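Local atomic coordinates of NYN domain-containing protein (Vibrio parahaemolyticus, PDB entry 2QIP), a protein that is of unknown function but carries a NYN domain of the PIN clan and is probably an RNA nuclease. Residues E10-V21 with D108-D118; Y22-R30 with Y139-Q147. All blocks are in the same frame, centred on the assembly; numbering follows the deposited sequence. Where two conformers were deposited one is given.

Contact 1 of 2, residues E10-V21 with D108-D118; sequences EKIAILVDVQNV and DVDRVILVSGD. With EDO (1,2-ethanediol), chain C.
R111 crosses E10 at a slant, its side chain passing the carboxylate. CB of R111 already lies 3.4 Å from E10 OE2, and CG and CD pass beside the same oxygen before the bend at chi3 (-65°) brings NE round to face it. The resulting salt bridge, R111 NE to E10 OE2, is 2.8 Å long and uses the syn side of the carboxylate. The acceptor lies near the guanidinium plane, although the two flat groups stand 69° apart. Farther out, NH2 shares a water with OE2, weakly on the glutamate side, while NH1 bonds T137 and E10 OE1 pairs with K46. Next door D110 OD2 takes K11 N at 2.8 Å, and K11 O receives both D110 N and R111 N. From there strands 10-17 and 111-115 continue as the central parallel pair of the PIN-type alpha/beta sheet. I12, I14, I113 and V115 line one face, with I12 CD1 3.9 Å from I113 CD1; A13, L15, V112 and L114 line the other, where L15 also meets helix 95-105. At the C-terminal ends S116 OG donates to D17 OD2 (2.9 Å), and N20, in the first turn of the following helix, accepts G117 N on OD1, 52° above its amide plane. A water lies between D17 OD2 and D118 OD2; D118 OD1 accepts D120 N. Acidic residues grouped at this end of the sheet, D95 among them, are consistent with the metal site of PIN-domain nucleases.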
loop_
_atom_site.group_PDB
_atom_site.type_symbol
_atom_site.label_atom_id
_atom_site.label_comp_id
_atom_site.label_asym_id
_atom_site.label_seq_id
_atom_site.Cartn_x
_atom_site.Cartn_y
_atom_site.Cartn_z
ATOM N N GLU A 10 -21.440 17.314 4.459
ATOM C CA GLU A 10 -20.248 16.502 4.737
ATOM C C GLU A 10 -19.495 16.273 3.430
ATOM O O GLU A 10 -20.081 15.841 2.433
ATOM C CB GLU A 10 -20.624 15.153 5.358
ATOM C CG GLU A 10 -19.413 14.361 5.822
ATOM C CD GLU A 10 -19.733 12.954 6.316
ATOM O OE1 GLU A 10 -20.617 12.300 5.743
ATOM O OE2 GLU A 10 -19.079 12.494 7.279
ATOM N N LYS A 11 -18.199 16.572 3.439
ATOM C CA LYS A 11 -17.349 16.352 2.271
ATOM C C LYS A 11 -16.818 14.923 2.313
ATOM O O LYS A 11 -16.283 14.494 3.336
ATOM C CB LYS A 11 -16.173 17.333 2.300
ATOM C CG LYS A 11 -16.549 18.760 1.863
ATOM C CD LYS A 11 -15.327 19.704 1.976
ATOM C CE LYS A 11 -15.639 21.059 1.367
ATOM N NZ LYS A 11 -14.478 22.000 1.469
ATOM N N ILE A 12 -16.943 14.196 1.203
ATOM C CA ILE A 12 -16.503 12.807 1.146
ATOM C C ILE A 12 -15.560 12.551 -0.023
ATOM O O ILE A 12 -15.608 13.222 -1.063
ATOM C CB ILE A 12 -17.685 11.811 1.074
ATOM C CG1 ILE A 12 -18.452 11.929 -0.248
ATOM C CG2 ILE A 12 -18.590 11.995 2.291
ATOM C CD1 ILE A 12 -19.532 10.854 -0.427
ATOM N N ALA A 13 -14.684 11.572 0.185
ATOM C CA ALA A 13 -13.911 10.971 -0.904
ATOM C C ALA A 13 -14.275 9.509 -0.950
ATOM O O ALA A 13 -14.336 8.875 0.100
ATOM C CB ALA A 13 -12.428 11.099 -0.639
ATOM N N ILE A 14 -14.468 8.977 -2.156
ATOM C CA ILE A 14 -14.782 7.556 -2.304
ATOM C C ILE A 14 -13.622 6.893 -3.044
ATOM O O ILE A 14 -13.151 7.429 -4.048
ATOM C CB ILE A 14 -16.092 7.347 -3.105
ATOM C CG1 ILE A 14 -17.280 8.026 -2.418
ATOM C CG2 ILE A 14 -16.356 5.834 -3.275
ATOM C CD1 ILE A 14 -18.523 8.093 -3.269
ATOM N N LEU A 15 -13.173 5.742 -2.536
ATOM C CA LEU A 15 -12.160 4.924 -3.217
ATOM C C LEU A 15 -12.697 3.503 -3.283
ATOM O O LEU A 15 -12.961 2.896 -2.236
ATOM C CB LEU A 15 -10.826 4.917 -2.472
ATOM C CG LEU A 15 -10.074 6.256 -2.413
ATOM C CD1 LEU A 15 -10.524 7.114 -1.215
ATOM C CD2 LEU A 15 -8.575 5.981 -2.353
ATOM N N VAL A 16 -12.881 2.999 -4.504
ATOM C CA VAL A 16 -13.371 1.629 -4.706
ATOM C C VAL A 16 -12.279 0.690 -5.195
ATOM O O VAL A 16 -11.661 0.933 -6.223
ATOM C CB VAL A 16 -14.553 1.580 -5.703
ATOM C CG1 VAL A 16 -15.113 0.160 -5.758
ATOM C CG2 VAL A 16 -15.652 2.562 -5.294
ATOM N N ASP A 17 -12.077 -0.386 -4.442
ATOM C CA ASP A 17 -11.143 -1.441 -4.822
ATOM C C ASP A 17 -11.977 -2.382 -5.717
ATOM O O ASP A 17 -12.592 -3.347 -5.220
ATOM C CB ASP A 17 -10.697 -2.104 -3.515
ATOM C CG ASP A 17 -9.634 -3.170 -3.677
ATOM O OD1 ASP A 17 -9.225 -3.530 -4.795
ATOM O OD2 ASP A 17 -9.205 -3.666 -2.606
ATOM N N VAL A 18 -12.042 -2.076 -7.023
ATOM C CA VAL A 18 -12.959 -2.777 -7.928
ATOM C C VAL A 18 -12.689 -4.277 -7.951
ATOM O O VAL A 18 -13.635 -5.057 -7.952
ATOM C CB VAL A 18 -12.885 -2.172 -9.365
ATOM C CG1 VAL A 18 -13.629 -3.036 -10.390
ATOM C CG2 VAL A 18 -13.418 -0.725 -9.372
ATOM N N GLN A 19 -11.420 -4.675 -7.925
ATOM C CA GLN A 19 -11.104 -6.122 -7.953
ATOM C C GLN A 19 -11.626 -6.830 -6.691
ATOM O O GLN A 19 -12.193 -7.924 -6.771
ATOM C CB GLN A 19 -9.594 -6.354 -8.098
ATOM C CG GLN A 19 -9.033 -5.975 -9.466
ATOM C CD GLN A 19 -9.524 -6.891 -10.595
ATOM O OE1 GLN A 19 -10.495 -6.574 -11.288
ATOM N NE2 GLN A 19 -8.849 -8.032 -10.779
ATOM N N ASN A 20 -11.435 -6.209 -5.530
ATOM C CA ASN A 20 -11.926 -6.803 -4.284
ATOM C C ASN A 20 -13.454 -6.936 -4.276
ATOM O O ASN A 20 -13.991 -7.998 -3.926
ATOM C CB ASN A 20 -11.434 -6.032 -3.061
ATOM C CG ASN A 20 -11.979 -6.591 -1.762
ATOM O OD1 ASN A 20 -13.065 -6.218 -1.321
ATOM N ND2 ASN A 20 -11.217 -7.473 -1.126
ATOM N N VAL A 21 -14.145 -5.879 -4.704
ATOM C CA VAL A 21 -15.600 -5.905 -4.807
ATOM C C VAL A 21 -16.048 -7.019 -5.748
ATOM O O VAL A 21 -16.944 -7.780 -5.411
ATOM C CB VAL A 21 -16.130 -4.536 -5.268
ATOM C CG1 VAL A 21 -17.615 -4.600 -5.560
ATOM C CG2 VAL A 21 -15.856 -3.504 -4.184
ATOM N N ASP A 108 -8.636 16.981 2.646
ATOM C CA ASP A 108 -9.626 17.743 1.894
ATOM C C ASP A 108 -11.059 17.302 2.146
ATOM O O ASP A 108 -11.984 17.911 1.621
ATOM C CB ASP A 108 -9.350 17.654 0.394
ATOM C CG ASP A 108 -8.015 18.237 0.028
ATOM O OD1 ASP A 108 -7.746 19.369 0.465
ATOM O OD2 ASP A 108 -7.228 17.558 -0.668
ATOM N N VAL A 109 -11.245 16.249 2.944
ATOM C CA VAL A 109 -12.596 15.700 3.158
ATOM C C VAL A 109 -12.876 15.469 4.635
ATOM O O VAL A 109 -11.941 15.370 5.450
ATOM C CB VAL A 109 -12.847 14.390 2.356
ATOM C CG1 VAL A 109 -12.767 14.681 0.868
ATOM C CG2 VAL A 109 -11.854 13.289 2.730
ATOM N N ASP A 110 -14.164 15.397 4.971
ATOM C CA ASP A 110 -14.561 15.033 6.324
ATOM C C ASP A 110 -14.563 13.531 6.546
ATOM O O ASP A 110 -14.413 13.065 7.664
ATOM C CB ASP A 110 -15.961 15.564 6.640
ATOM C CG ASP A 110 -16.050 17.078 6.516
ATOM O OD1 ASP A 110 -15.223 17.761 7.151
ATOM O OD2 ASP A 110 -16.894 17.585 5.748
ATOM N N ARG A 111 -14.766 12.779 5.475
ATOM C CA ARG A 111 -14.904 11.335 5.586
ATOM C C ARG A 111 -14.381 10.691 4.309
ATOM O O ARG A 111 -14.665 11.157 3.195
ATOM C CB ARG A 111 -16.384 10.972 5.768
ATOM C CG ARG A 111 -16.639 9.458 5.921
ATOM C CD ARG A 111 -18.104 9.152 6.045
ATOM N NE ARG A 111 -18.636 9.728 7.271
ATOM C CZ ARG A 111 -18.690 9.119 8.460
ATOM N NH1 ARG A 111 -18.263 7.868 8.627
ATOM N NH2 ARG A 111 -19.177 9.792 9.515
ATOM N N VAL A 112 -13.579 9.645 4.503
ATOM C CA VAL A 112 -13.116 8.784 3.402
ATOM C C VAL A 112 -13.998 7.540 3.408
ATOM O O VAL A 112 -14.173 6.889 4.469
ATOM C CB VAL A 112 -11.621 8.393 3.591
ATOM C CG1 VAL A 112 -11.178 7.397 2.510
ATOM C CG2 VAL A 112 -10.735 9.638 3.576
ATOM N N ILE A 113 -14.551 7.211 2.236
ATOM C CA ILE A 113 -15.330 5.979 2.089
ATOM C C ILE A 113 -14.512 4.993 1.263
ATOM O O ILE A 113 -14.204 5.266 0.102
ATOM C CB ILE A 113 -16.692 6.256 1.433
ATOM C CG1 ILE A 113 -17.498 7.281 2.267
ATOM C CG2 ILE A 113 -17.461 4.949 1.202
ATOM C CD1 ILE A 113 -18.836 7.679 1.658
ATOM N N LEU A 114 -14.116 3.889 1.897
ATOM C CA LEU A 114 -13.279 2.859 1.281
ATOM C C LEU A 114 -14.142 1.643 1.016
ATOM O O LEU A 114 -14.752 1.109 1.939
ATOM C CB LEU A 114 -12.129 2.476 2.220
ATOM C CG LEU A 114 -11.237 1.332 1.753
ATOM C CD1 LEU A 114 -10.479 1.658 0.473
ATOM C CD2 LEU A 114 -10.282 0.988 2.894
ATOM N N VAL A 115 -14.225 1.250 -0.254
ATOM C CA VAL A 115 -15.025 0.086 -0.629
ATOM C C VAL A 115 -14.050 -1.057 -0.898
ATOM O O VAL A 115 -13.486 -1.172 -1.986
ATOM C CB VAL A 115 -15.931 0.387 -1.851
ATOM C CG1 VAL A 115 -16.902 -0.763 -2.089
ATOM C CG2 VAL A 115 -16.734 1.655 -1.605
ATOM N N SER A 116 -13.813 -1.843 0.148
ATOM C CA SER A 116 -12.900 -2.979 0.102
ATOM C C SER A 116 -13.058 -3.741 1.396
ATOM O O SER A 116 -13.294 -3.121 2.449
ATOM C CB SER A 116 -11.442 -2.515 0.012
ATOM O OG SER A 116 -10.563 -3.639 -0.043
ATOM N N GLY A 117 -12.890 -5.061 1.326
ATOM C CA GLY A 117 -12.852 -5.870 2.536
ATOM C C GLY A 117 -11.455 -6.293 2.960
ATOM O O GLY A 117 -11.307 -7.041 3.929
ATOM N N ASP A 118 -10.433 -5.791 2.271
ATOM C CA ASP A 118 -9.043 -6.193 2.511
ATOM C C ASP A 118 -8.507 -5.621 3.832
ATOM O O ASP A 118 -8.347 -4.400 3.986
ATOM C CB ASP A 118 -8.211 -5.721 1.308
ATOM C CG ASP A 118 -6.738 -6.127 1.363
ATOM O OD1 ASP A 118 -6.225 -6.528 2.429
ATOM O OD2 ASP A 118 -6.076 -5.998 0.285
HETATM C C1 EDO C . -12.592 18.978 5.322
HETATM O O1 EDO C . -12.452 18.240 6.538
HETATM C C2 EDO C . -12.646 20.466 5.657
HETATM O O2 EDO C . -12.469 21.160 4.425
HETATM O O HOH W 1 -21.549 11.882 9.005
HETATM O O HOH W 2 -12.070 20.261 0.297
HETATM O O HOH W 3 -7.172 -5.452 -2.209
#

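Contact 2 of 2, residues Y22-R30 with Y139-Q147; sequences YYTCREAYR and YGVPRLTSQ
T24 OG1 is gripped from several sides: it bonds N20 O of its own helix, and it accepts at 2.8 Å from a water that in turn takes V141 N (2.9 Å). Its chi1 of 58° sets the hydroxyl between backbone N and carbonyl carbon, and CG2 is thereby left to lie against L144 CB. V141 fills the centre of the contact. One of its methyls, CG2, sits 3.4 Å from T24 OG1 and also reaches C25 SG; the other, CG1, packs on A28 CB at 3.6 Å and approaches the hydroxyl end of Y29. L144 slides past T24 in the opposite direction, placing CD1 over the helix backbone, 3.5 Å from T24 O.

The loop that presents these residues leaves strand 135-140, makes a short 3-10 turn at 142-144 and leads to S146, the N-cap of the next helix. V141 O holds that turn from opposite faces of its carbonyl plane, receiving L144 N on one and T145 OG1 on the other (2.7 Å). R143 lays its aliphatic chain along A28, CD 3.8 Å from A28 CB, and its guanidinium stands almost perpendicular (83°) to the Y29 ring. Y29 OH accepts from a second water, which also takes R143 N, and is bonded to I159 O as well. Beyond, T145, S146 and Q147 hydrogen-bond Q84 and R86 of the second subunit. With no direct hydrogen bond across the two segments, helix 18-29 meets the loop through apolar packing and two bridging waters, each linking a hydroxyl of the helix, T24 or Y29, to a backbone N-H of the loop.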
loop_
_atom_site.group_PDB
_atom_site.type_symbol
_atom_site.label_atom_id
_atom_site.label_comp_id
_atom_site.label_asym_id
_atom_site.label_seq_id
_atom_site.Cartn_x
_atom_site.Cartn_y
_atom_site.Cartn_z
ATOM N N TYR A 22 -15.386 -7.122 -6.895
ATOM C CA TYR A 22 -15.775 -8.109 -7.888
ATOM C C TYR A 22 -15.644 -9.516 -7.314
ATOM O O TYR A 22 -16.604 -10.287 -7.314
ATOM C CB TYR A 22 -14.942 -7.971 -9.177
ATOM C CG TYR A 22 -15.282 -9.078 -10.150
ATOM C CD1 TYR A 22 -16.462 -9.035 -10.900
ATOM C CD2 TYR A 22 -14.446 -10.187 -10.278
ATOM C CE1 TYR A 22 -16.792 -10.087 -11.788
ATOM C CE2 TYR A 22 -14.768 -11.242 -11.148
ATOM C CZ TYR A 22 -15.936 -11.172 -11.890
ATOM O OH TYR A 22 -16.274 -12.195 -12.767
ATOM N N TYR A 23 -14.456 -9.842 -6.826
ATOM C CA TYR A 23 -14.205 -11.208 -6.375
ATOM C C TYR A 23 -14.994 -11.576 -5.131
ATOM O O TYR A 23 -15.497 -12.702 -5.022
ATOM C CB TYR A 23 -12.707 -11.463 -6.208
ATOM C CG TYR A 23 -11.998 -11.501 -7.546
ATOM C CD1 TYR A 23 -12.298 -12.494 -8.489
ATOM C CD2 TYR A 23 -11.063 -10.529 -7.885
ATOM C CE1 TYR A 23 -11.663 -12.522 -9.737
ATOM C CE2 TYR A 23 -10.419 -10.545 -9.126
ATOM C CZ TYR A 23 -10.728 -11.547 -10.044
ATOM O OH TYR A 23 -10.092 -11.566 -11.264
ATOM N N THR A 24 -15.125 -10.644 -4.187
ATOM C CA THR A 24 -15.894 -10.959 -2.986
ATOM C C THR A 24 -17.382 -11.096 -3.281
ATOM O O THR A 24 -18.038 -11.961 -2.697
ATOM C CB THR A 24 -15.657 -9.940 -1.822
ATOM O OG1 THR A 24 -15.995 -8.614 -2.272
ATOM C CG2 THR A 24 -14.214 -9.994 -1.359
ATOM N N CYS A 25 -17.925 -10.269 -4.177
ATOM C CA CYS A 25 -19.332 -10.426 -4.546
ATOM C C CYS A 25 -19.562 -11.725 -5.323
ATOM O O CYS A 25 -20.577 -12.383 -5.118
ATOM C CB CYS A 25 -19.852 -9.225 -5.334
ATOM S SG CYS A 25 -20.158 -7.765 -4.305
ATOM N N ARG A 26 -18.622 -12.092 -6.191
ATOM C CA ARG A 26 -18.718 -13.381 -6.907
ATOM C C ARG A 26 -18.667 -14.566 -5.935
ATOM O O ARG A 26 -19.461 -15.516 -6.054
ATOM C CB ARG A 26 -17.628 -13.510 -7.974
ATOM C CG ARG A 26 -17.706 -12.559 -9.184
ATOM C CD ARG A 26 -19.105 -12.344 -9.768
ATOM N NE ARG A 26 -19.693 -13.565 -10.306
ATOM C CZ ARG A 26 -20.899 -13.642 -10.863
ATOM N NH1 ARG A 26 -21.338 -14.815 -11.312
ATOM N NH2 ARG A 26 -21.667 -12.559 -10.977
ATOM N N GLU A 27 -17.740 -14.528 -4.987
ATOM C CA GLU A 27 -17.563 -15.646 -4.055
ATOM C C GLU A 27 -18.732 -15.788 -3.084
ATOM O O GLU A 27 -19.226 -16.906 -2.845
ATOM C CB GLU A 27 -16.239 -15.525 -3.288
ATOM C CG GLU A 27 -15.999 -16.631 -2.257
ATOM C CD GLU A 27 -14.646 -16.527 -1.563
ATOM O OE1 GLU A 27 -13.769 -15.778 -2.048
ATOM O OE2 GLU A 27 -14.459 -17.211 -0.530
ATOM N N ALA A 28 -19.185 -14.673 -2.521
ATOM C CA ALA A 28 -20.255 -14.730 -1.522
ATOM C C ALA A 28 -21.652 -14.889 -2.102
ATOM O O ALA A 28 -22.501 -15.537 -1.495
ATOM C CB ALA A 28 -20.209 -13.491 -0.657
ATOM N N TYR A 29 -21.894 -14.260 -3.252
ATOM C CA TYR A 29 -23.242 -14.094 -3.771
ATOM C C TYR A 29 -23.435 -14.547 -5.225
ATOM O O TYR A 29 -24.561 -14.523 -5.720
ATOM C CB TYR A 29 -23.654 -12.624 -3.671
ATOM C CG TYR A 29 -23.453 -11.983 -2.324
ATOM C CD1 TYR A 29 -24.038 -12.507 -1.166
ATOM C CD2 TYR A 29 -22.707 -10.796 -2.209
ATOM C CE1 TYR A 29 -23.869 -11.882 0.079
ATOM C CE2 TYR A 29 -22.528 -10.179 -0.987
ATOM C CZ TYR A 29 -23.110 -10.712 0.153
ATOM O OH TYR A 29 -22.934 -10.088 1.368
ATOM N N ARG A 30 -22.350 -14.907 -5.907
ATOM C CA ARG A 30 -22.353 -15.091 -7.381
ATOM C C ARG A 30 -23.188 -14.017 -8.108
ATOM O O ARG A 30 -23.986 -14.302 -9.013
ATOM C CB ARG A 30 -22.733 -16.534 -7.781
ATOM C CG ARG A 30 -21.633 -17.542 -7.412
ATOM C CD ARG A 30 -20.806 -18.078 -8.602
ATOM N NE ARG A 30 -20.086 -17.080 -9.403
ATOM C CZ ARG A 30 -18.996 -17.340 -10.132
ATOM N NH1 ARG A 30 -18.474 -18.563 -10.162
ATOM N NH2 ARG A 30 -18.405 -16.374 -10.822
ATOM N N TYR A 139 -17.145 -0.064 3.217
ATOM C CA TYR A 139 -18.170 -0.949 2.652
ATOM C C TYR A 139 -17.455 -2.234 2.273
ATOM O O TYR A 139 -16.437 -2.181 1.565
ATOM C CB TYR A 139 -18.781 -0.357 1.374
ATOM C CG TYR A 139 -19.795 0.736 1.579
ATOM C CD1 TYR A 139 -21.136 0.546 1.203
ATOM C CD2 TYR A 139 -19.424 1.984 2.100
ATOM C CE1 TYR A 139 -22.080 1.552 1.349
ATOM C CE2 TYR A 139 -20.362 2.987 2.262
ATOM C CZ TYR A 139 -21.698 2.766 1.898
ATOM O OH TYR A 139 -22.627 3.770 2.066
ATOM N N GLY A 140 -17.990 -3.372 2.719
ATOM C CA GLY A 140 -17.366 -4.653 2.410
ATOM C C GLY A 140 -18.369 -5.782 2.508
ATOM O O GLY A 140 -19.366 -5.657 3.214
ATOM N N VAL A 141 -18.102 -6.884 1.798
ATOM C CA VAL A 141 -18.923 -8.096 1.909
ATOM C C VAL A 141 -18.615 -8.698 3.294
ATOM O O VAL A 141 -17.480 -9.095 3.534
ATOM C CB VAL A 141 -18.557 -9.084 0.800
ATOM C CG1 VAL A 141 -19.248 -10.421 1.033
ATOM C CG2 VAL A 141 -18.954 -8.501 -0.545
ATOM N N PRO A 142 -19.603 -8.715 4.218
ATOM C CA PRO A 142 -19.254 -9.080 5.609
ATOM C C PRO A 142 -18.513 -10.402 5.774
ATOM O O PRO A 142 -17.520 -10.447 6.513
ATOM C CB PRO A 142 -20.603 -9.100 6.324
ATOM C CG PRO A 142 -21.426 -8.142 5.555
ATOM C CD PRO A 142 -21.030 -8.357 4.098
ATOM N N ARG A 143 -18.945 -11.447 5.068
ATOM C CA ARG A 143 -18.347 -12.770 5.282
ATOM C C ARG A 143 -16.913 -12.870 4.719
ATOM O O ARG A 143 -16.207 -13.849 4.947
ATOM C CB ARG A 143 -19.287 -13.894 4.787
ATOM C CG ARG A 143 -19.419 -14.007 3.279
ATOM C CD ARG A 143 -20.493 -15.036 2.836
ATOM N NE ARG A 143 -21.838 -14.460 2.703
ATOM C CZ ARG A 143 -22.823 -14.613 3.590
ATOM N NH1 ARG A 143 -24.016 -14.061 3.373
ATOM N NH2 ARG A 143 -22.626 -15.324 4.698
ATOM N N LEU A 144 -16.463 -11.822 4.028
ATOM C CA LEU A 144 -15.132 -11.811 3.416
ATOM C C LEU A 144 -14.324 -10.576 3.785
ATOM O O LEU A 144 -13.243 -10.366 3.238
ATOM C CB LEU A 144 -15.240 -11.959 1.890
ATOM C CG LEU A 144 -15.810 -13.322 1.438
ATOM C CD1 LEU A 144 -16.144 -13.321 -0.049
ATOM C CD2 LEU A 144 -14.852 -14.467 1.780
ATOM N N THR A 145 -14.850 -9.794 4.724
ATOM C CA THR A 145 -14.185 -8.576 5.199
ATOM C C THR A 145 -13.488 -8.824 6.523
ATOM O O THR A 145 -14.050 -9.437 7.442
ATOM C CB THR A 145 -15.188 -7.424 5.365
ATOM O OG1 THR A 145 -15.716 -7.092 4.078
ATOM C CG2 THR A 145 -14.537 -6.168 5.942
ATOM N N SER A 146 -12.254 -8.341 6.621
ATOM C CA SER A 146 -11.492 -8.477 7.852
ATOM C C SER A 146 -12.187 -7.841 9.032
ATOM O O SER A 146 -12.562 -6.669 8.944
ATOM C CB SER A 146 -10.169 -7.765 7.654
ATOM O OG SER A 146 -9.452 -7.689 8.862
ATOM N N GLN A 147 -12.289 -8.553 10.158
ATOM C CA GLN A 147 -12.896 -7.973 11.359
ATOM C C GLN A 147 -12.075 -6.788 11.883
ATOM O O GLN A 147 -12.624 -5.838 12.468
ATOM C CB GLN A 147 -13.112 -9.020 12.481
ATOM C CG GLN A 147 -13.982 -8.501 13.609
ATOM C CD GLN A 147 -15.398 -8.153 13.149
ATOM O OE1 GLN A 147 -16.016 -8.902 12.386
ATOM N NE2 GLN A 147 -15.910 -7.015 13.607
HETATM O O HOH W 4 -15.863 -6.816 -0.091
HETATM O O HOH W 5 -21.474 -11.695 3.457
#

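How the contacts relate
Contact 1 lies in the core, its centre about 4 Å from that of the chain, whereas contact 2 is centred about 13 Å out and is only partly buried. Both use helix 18-29, contact 1 through its first turn and contact 2 through the remainder, and both reach the same sheet, where strands 111-115 and 135-140 are neighbours. L114 O meets Y139 N at 3.0 Å, and G117 O meets S146 N at 3.1 Å, probable hydrogen bonds that tie the two together. Their chemistry follows their place: in contact 1 direct backbone bonds between strands with buried apolar faces and polar groups at both ends, in contact 2 apolar and water-mediated packing beside the subunit interface.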